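Local coordinates for protein BAG family molecular chaperone regulator 2 (PDB 4HWD) that probably acts as a plant co-chaperone that binds the ATPase domain of HSP70/HSC70 chaperones and regulates programmed cell death and stress responses, at residues Ser13-Asp27 against Gln71-Leu85. Sequence-based numbering, arbitrary orientation.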
loop_
_atom_site.group_PDB
_atom_site.type_symbol
_atom_site.label_atom_id
_atom_site.label_comp_id
_atom_site.label_asym_id
_atom_site.label_seq_id
_atom_site.Cartn_x
_atom_site.Cartn_y
_atom_site.Cartn_z
ATOM N N SER A 13 -3.326 0.959 8.293
ATOM C CA SER A 13 -3.945 -0.249 7.776
ATOM C C SER A 13 -5.226 0.109 7.064
ATOM O O SER A 13 -5.555 -0.454 6.029
ATOM C CB SER A 13 -4.242 -1.216 8.922
ATOM O OG SER A 13 -3.032 -1.639 9.523
ATOM N N PHE A 14 -5.954 1.051 7.644
ATOM C CA PHE A 14 -7.206 1.532 7.082
ATOM C C PHE A 14 -6.959 2.204 5.728
ATOM O O PHE A 14 -7.696 1.972 4.772
ATOM C CB PHE A 14 -7.818 2.527 8.061
ATOM C CG PHE A 14 -9.008 3.264 7.529
ATOM C CD1 PHE A 14 -10.291 2.740 7.671
ATOM C CD2 PHE A 14 -8.855 4.524 6.936
ATOM C CE1 PHE A 14 -11.410 3.466 7.238
ATOM C CE2 PHE A 14 -9.963 5.251 6.500
ATOM C CZ PHE A 14 -11.243 4.721 6.654
ATOM N N GLN A 15 -5.925 3.045 5.649
ATOM C CA GLN A 15 -5.619 3.745 4.397
ATOM C C GLN A 15 -5.040 2.769 3.370
ATOM O O GLN A 15 -5.333 2.859 2.183
ATOM C CB GLN A 15 -4.636 4.902 4.647
ATOM C CG GLN A 15 -4.517 5.882 3.476
ATOM C CD GLN A 15 -5.881 6.309 2.931
ATOM O OE1 GLN A 15 -6.829 6.514 3.692
ATOM N NE2 GLN A 15 -5.981 6.449 1.612
ATOM N N VAL A 16 -4.236 1.824 3.839
ATOM C CA VAL A 16 -3.640 0.823 2.971
ATOM C C VAL A 16 -4.695 -0.025 2.254
ATOM O O VAL A 16 -4.536 -0.335 1.065
ATOM C CB VAL A 16 -2.688 -0.096 3.770
ATOM C CG1 VAL A 16 -2.249 -1.290 2.924
ATOM C CG2 VAL A 16 -1.489 0.697 4.223
ATOM N N GLU A 17 -5.771 -0.408 2.945
ATOM C CA GLU A 17 -6.789 -1.217 2.276
ATOM C C GLU A 17 -7.607 -0.387 1.300
ATOM O O GLU A 17 -8.195 -0.918 0.350
ATOM C CB GLU A 17 -7.700 -1.938 3.277
ATOM C CG GLU A 17 -8.450 -1.080 4.264
ATOM C CD GLU A 17 -9.196 -1.933 5.283
ATOM O OE1 GLU A 17 -8.593 -2.907 5.786
ATOM O OE2 GLU A 17 -10.372 -1.632 5.588
ATOM N N ARG A 18 -7.642 0.922 1.527
ATOM C CA ARG A 18 -8.351 1.801 0.612
ATOM C C ARG A 18 -7.463 1.903 -0.632
ATOM O O ARG A 18 -7.953 1.974 -1.746
ATOM C CB ARG A 18 -8.561 3.176 1.246
ATOM C CG ARG A 18 -9.376 3.150 2.533
ATOM C CD ARG A 18 -9.599 4.555 3.077
ATOM N NE ARG A 18 -10.358 5.369 2.140
ATOM C CZ ARG A 18 -11.608 5.112 1.770
ATOM N NH1 ARG A 18 -12.242 4.059 2.268
ATOM N NH2 ARG A 18 -12.224 5.897 0.892
ATOM N N LEU A 19 -6.148 1.897 -0.430
ATOM C CA LEU A 19 -5.197 1.962 -1.541
ATOM C C LEU A 19 -5.249 0.672 -2.368
ATOM O O LEU A 19 -5.146 0.710 -3.596
ATOM C CB LEU A 19 -3.774 2.194 -1.012
ATOM C CG LEU A 19 -3.502 3.626 -0.525
ATOM C CD1 LEU A 19 -2.287 3.671 0.381
ATOM C CD2 LEU A 19 -3.321 4.535 -1.752
ATOM N N ALA A 20 -5.415 -0.459 -1.684
ATOM C CA ALA A 20 -5.506 -1.768 -2.332
ATOM C C ALA A 20 -6.775 -1.835 -3.159
ATOM O O ALA A 20 -6.861 -2.582 -4.132
ATOM C CB ALA A 20 -5.522 -2.877 -1.287
ATOM N N GLY A 21 -7.769 -1.056 -2.753
ATOM C CA GLY A 21 -9.025 -1.032 -3.470
ATOM C C GLY A 21 -8.813 -0.341 -4.799
ATOM O O GLY A 21 -9.347 -0.775 -5.818
ATOM N N GLN A 22 -8.035 0.740 -4.796
ATOM C CA GLN A 22 -7.772 1.454 -6.037
ATOM C C GLN A 22 -6.885 0.603 -6.944
ATOM O O GLN A 22 -7.062 0.597 -8.159
ATOM C CB GLN A 22 -7.107 2.801 -5.765
ATOM C CG GLN A 22 -6.938 3.638 -7.012
ATOM C CD GLN A 22 -8.251 3.849 -7.734
ATOM O OE1 GLN A 22 -9.216 4.333 -7.151
ATOM N NE2 GLN A 22 -8.295 3.483 -9.008
ATOM N N LEU A 23 -5.933 -0.115 -6.355
ATOM C CA LEU A 23 -5.051 -0.991 -7.134
ATOM C C LEU A 23 -5.865 -2.115 -7.778
ATOM O O LEU A 23 -5.638 -2.473 -8.930
ATOM C CB LEU A 23 -3.978 -1.595 -6.233
ATOM C CG LEU A 23 -3.070 -2.685 -6.815
ATOM C CD1 LEU A 23 -2.178 -2.122 -7.923
ATOM C CD2 LEU A 23 -2.231 -3.268 -5.686
ATOM N N SER A 24 -6.821 -2.661 -7.029
ATOM C CA SER A 24 -7.673 -3.740 -7.531
ATOM C C SER A 24 -8.480 -3.248 -8.738
ATOM O O SER A 24 -8.685 -3.989 -9.704
ATOM C CB SER A 24 -8.608 -4.237 -6.419
ATOM O OG SER A 24 -9.353 -5.372 -6.828
ATOM N N ALA A 25 -8.926 -1.994 -8.684
ATOM C CA ALA A 25 -9.674 -1.406 -9.789
ATOM C C ALA A 25 -8.770 -1.275 -11.019
ATOM O O ALA A 25 -9.185 -1.602 -12.135
ATOM C CB ALA A 25 -10.220 -0.045 -9.394
ATOM N N PHE A 26 -7.543 -0.790 -10.818
ATOM C CA PHE A 26 -6.593 -0.645 -11.920
ATOM C C PHE A 26 -6.251 -2.023 -12.463
ATOM O O PHE A 26 -6.143 -2.213 -13.667
ATOM C CB PHE A 26 -5.284 0.030 -11.468
ATOM C CG PHE A 26 -5.404 1.509 -11.215
ATOM C CD1 PHE A 26 -6.416 2.260 -11.803
ATOM C CD2 PHE A 26 -4.454 2.165 -10.436
ATOM C CE1 PHE A 26 -6.483 3.645 -11.616
ATOM C CE2 PHE A 26 -4.512 3.546 -10.245
ATOM C CZ PHE A 26 -5.531 4.288 -10.842
ATOM N N ASP A 27 -6.077 -2.985 -11.566
ATOM C CA ASP A 27 -5.754 -4.346 -11.972
ATOM C C ASP A 27 -6.834 -4.917 -12.893
ATOM O O ASP A 27 -6.521 -5.480 -13.938
ATOM C CB ASP A 27 -5.586 -5.247 -10.742
ATOM C CG ASP A 27 -5.171 -6.667 -11.104
ATOM O OD1 ASP A 27 -4.066 -6.841 -11.664
ATOM O OD2 ASP A 27 -5.943 -7.613 -10.827
ATOM N N GLN A 71 1.827 -5.686 7.787
ATOM C CA GLN A 71 1.328 -4.521 7.076
ATOM C C GLN A 71 2.311 -3.988 6.024
ATOM O O GLN A 71 1.915 -3.671 4.902
ATOM C CB GLN A 71 0.977 -3.420 8.074
ATOM C CG GLN A 71 0.030 -2.382 7.506
ATOM C CD GLN A 71 -1.327 -2.972 7.150
ATOM O OE1 GLN A 71 -1.958 -2.555 6.187
ATOM N NE2 GLN A 71 -1.782 -3.941 7.939
ATOM N N GLU A 72 3.588 -3.870 6.368
ATOM C CA GLU A 72 4.538 -3.386 5.376
ATOM C C GLU A 72 4.837 -4.522 4.403
ATOM O O GLU A 72 5.252 -4.291 3.271
ATOM C CB GLU A 72 5.821 -2.869 6.031
ATOM C CG GLU A 72 6.690 -3.895 6.706
ATOM C CD GLU A 72 7.992 -3.276 7.155
ATOM O OE1 GLU A 72 7.944 -2.365 8.014
ATOM O OE2 GLU A 72 9.054 -3.688 6.637
ATOM N N GLU A 73 4.601 -5.747 4.862
ATOM C CA GLU A 73 4.779 -6.945 4.054
ATOM C C GLU A 73 3.670 -6.965 2.992
ATOM O O GLU A 73 3.877 -7.394 1.846
ATOM C CB GLU A 73 4.683 -8.180 4.949
ATOM C CG GLU A 73 4.433 -9.484 4.216
ATOM C CD GLU A 73 4.703 -10.700 5.089
ATOM O OE1 GLU A 73 4.338 -11.827 4.681
ATOM O OE2 GLU A 73 5.293 -10.531 6.180
ATOM N N ARG A 74 2.491 -6.491 3.392
ATOM C CA ARG A 74 1.332 -6.410 2.508
ATOM C C ARG A 74 1.573 -5.296 1.504
ATOM O O ARG A 74 1.223 -5.418 0.331
ATOM C CB ARG A 74 0.071 -6.113 3.322
ATOM C CG ARG A 74 -1.032 -5.425 2.540
ATOM C CD ARG A 74 -2.364 -5.602 3.245
ATOM N NE ARG A 74 -2.811 -6.992 3.188
ATOM C CZ ARG A 74 -3.570 -7.572 4.114
ATOM N NH1 ARG A 74 -3.968 -6.884 5.181
ATOM N NH2 ARG A 74 -3.940 -8.837 3.974
ATOM N N LEU A 75 2.178 -4.214 1.984
ATOM C CA LEU A 75 2.503 -3.059 1.158
ATOM C C LEU A 75 3.567 -3.418 0.131
ATOM O O LEU A 75 3.561 -2.900 -0.985
ATOM C CB LEU A 75 3.009 -1.907 2.028
ATOM C CG LEU A 75 1.941 -0.967 2.562
ATOM C CD1 LEU A 75 2.527 -0.079 3.648
ATOM C CD2 LEU A 75 1.375 -0.143 1.412
ATOM N N HIS A 76 4.488 -4.291 0.515
ATOM C CA HIS A 76 5.536 -4.714 -0.394
ATOM C C HIS A 76 4.879 -5.463 -1.537
ATOM O O HIS A 76 5.249 -5.295 -2.700
ATOM C CB HIS A 76 6.532 -5.634 0.318
ATOM C CG HIS A 76 7.457 -4.919 1.255
ATOM N ND1 HIS A 76 8.390 -5.577 2.026
ATOM C CD2 HIS A 76 7.594 -3.601 1.538
ATOM C CE1 HIS A 76 9.065 -4.696 2.745
ATOM N NE2 HIS A 76 8.602 -3.490 2.467
ATOM N N LYS A 77 3.896 -6.287 -1.192
ATOM C CA LYS A 77 3.165 -7.072 -2.169
ATOM C C LYS A 77 2.413 -6.176 -3.152
ATOM O O LYS A 77 2.310 -6.498 -4.336
ATOM C CB LYS A 77 2.184 -8.002 -1.447
ATOM C CG LYS A 77 1.300 -8.828 -2.367
ATOM C CD LYS A 77 0.335 -9.706 -1.575
ATOM C CE LYS A 77 -0.581 -10.498 -2.502
ATOM N NZ LYS A 77 -1.464 -11.451 -1.761
ATOM N N TYR A 78 1.892 -5.053 -2.663
ATOM C CA TYR A 78 1.144 -4.125 -3.510
ATOM C C TYR A 78 2.040 -3.323 -4.447
ATOM O O TYR A 78 1.697 -3.092 -5.613
ATOM C CB TYR A 78 0.325 -3.158 -2.656
ATOM C CG TYR A 78 -0.795 -3.802 -1.878
ATOM C CD1 TYR A 78 -1.331 -5.030 -2.267
ATOM C CD2 TYR A 78 -1.354 -3.157 -0.776
ATOM C CE1 TYR A 78 -2.401 -5.603 -1.572
ATOM C CE2 TYR A 78 -2.427 -3.715 -0.075
ATOM C CZ TYR A 78 -2.947 -4.936 -0.474
ATOM O OH TYR A 78 -4.015 -5.474 0.222
ATOM N N VAL A 79 3.182 -2.892 -3.926
ATOM C CA VAL A 79 4.140 -2.124 -4.708
ATOM C C VAL A 79 4.672 -2.982 -5.847
ATOM O O VAL A 79 4.804 -2.518 -6.982
ATOM C CB VAL A 79 5.319 -1.666 -3.830
ATOM C CG1 VAL A 79 6.463 -1.164 -4.710
ATOM C CG2 VAL A 79 4.851 -0.580 -2.872
ATOM N N GLU A 80 4.971 -4.239 -5.541
ATOM C CA GLU A 80 5.486 -5.165 -6.540
ATOM C C GLU A 80 4.414 -5.510 -7.582
ATOM O O GLU A 80 4.732 -5.680 -8.762
ATOM C CB GLU A 80 6.015 -6.429 -5.848
ATOM C CG GLU A 80 7.075 -6.100 -4.789
ATOM C CD GLU A 80 7.510 -7.296 -3.951
ATOM O OE1 GLU A 80 6.657 -8.136 -3.591
ATOM O OE2 GLU A 80 8.714 -7.381 -3.634
ATOM N N ALA A 81 3.152 -5.603 -7.163
ATOM C CA ALA A 81 2.074 -5.891 -8.110
ATOM C C ALA A 81 1.923 -4.687 -9.034
ATOM O O ALA A 81 1.758 -4.835 -10.248
ATOM C CB ALA A 81 0.749 -6.155 -7.366
ATOM N N LEU A 82 1.989 -3.495 -8.451
ATOM C CA LEU A 82 1.862 -2.261 -9.209
ATOM C C LEU A 82 3.018 -2.130 -10.201
ATOM O O LEU A 82 2.843 -1.580 -11.292
ATOM C CB LEU A 82 1.815 -1.058 -8.251
ATOM C CG LEU A 82 1.529 0.337 -8.831
ATOM C CD1 LEU A 82 0.372 0.290 -9.829
ATOM C CD2 LEU A 82 1.198 1.285 -7.685
ATOM N N ASP A 83 4.200 -2.619 -9.829
ATOM C CA ASP A 83 5.346 -2.564 -10.749
ATOM C C ASP A 83 5.001 -3.348 -12.014
ATOM O O ASP A 83 5.374 -2.962 -13.126
ATOM C CB ASP A 83 6.603 -3.187 -10.134
ATOM C CG ASP A 83 7.185 -2.359 -9.008
ATOM O OD1 ASP A 83 7.140 -1.113 -9.089
ATOM O OD2 ASP A 83 7.709 -2.966 -8.050
ATOM N N LEU A 84 4.304 -4.466 -11.837
ATOM C CA LEU A 84 3.911 -5.296 -12.968
ATOM C C LEU A 84 2.765 -4.667 -13.756
ATOM O O LEU A 84 2.657 -4.874 -14.966
ATOM C CB LEU A 84 3.550 -6.704 -12.488
ATOM C CG LEU A 84 4.768 -7.619 -12.271
ATOM C CD1 LEU A 84 5.786 -6.928 -11.375
ATOM C CD2 LEU A 84 4.337 -8.954 -11.658
ATOM N N LEU A 85 1.906 -3.903 -13.083
ATOM C CA LEU A 85 0.812 -3.235 -13.789
ATOM C C LEU A 85 1.380 -2.132 -14.681
ATOM O O LEU A 85 0.877 -1.894 -15.777
ATOM C CB LEU A 85 -0.210 -2.623 -12.812
ATOM C CG LEU A 85 -1.205 -3.561 -12.110
ATOM C CD1 LEU A 85 -2.344 -2.749 -11.497
ATOM C CD2 LEU A 85 -1.765 -4.548 -13.118
HETATM O O HOH W 1 -4.550 -3.302 5.368
#
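In the three-helix bundle of the BAG domain, helices 2-31 and 63-89 run side by side in the same direction, and Val16, Ala20 and Leu23 of the one meet Gln71, Tyr78 and Leu85 of the other. The axes of 13-27 and 71-85 pass 10.9 Å apart at 25°. Val16 is a knob in a hole formed by Gln71, Arg74, Leu75 and Tyr78; its CG1, anti to the backbone N (chi1 170°), reaches the edge of the Tyr78 ring, 3.9 Å from CE2. Farther along that ring, Ala20 CB packs obliquely against the phenol end, 3.4 Å from Tyr78 CZ, while Leu23 CD2 touches Tyr78 CD1 at 4.0 Å. The other branch of Leu23, CD1, meets Leu85 CD1 at 3.6 Å and also touches Leu82. At one end a water bridges the helices, donating to Ser13 O and to Gln71 OE1 (2.8 Å). Gln71 NE2 lies 3.1 Å from Ser13 OG at a poor angle for a hydrogen bond; that hydroxyl bonds to Ile9 O, one turn back. At the other end Leu85 CD2 lies 3.6 Å from Asp27 OD1. Helix 38-57 completes the bundle, and this mostly apolar seam between the two co-directional helices is characteristic of the up-down-up BAG fold.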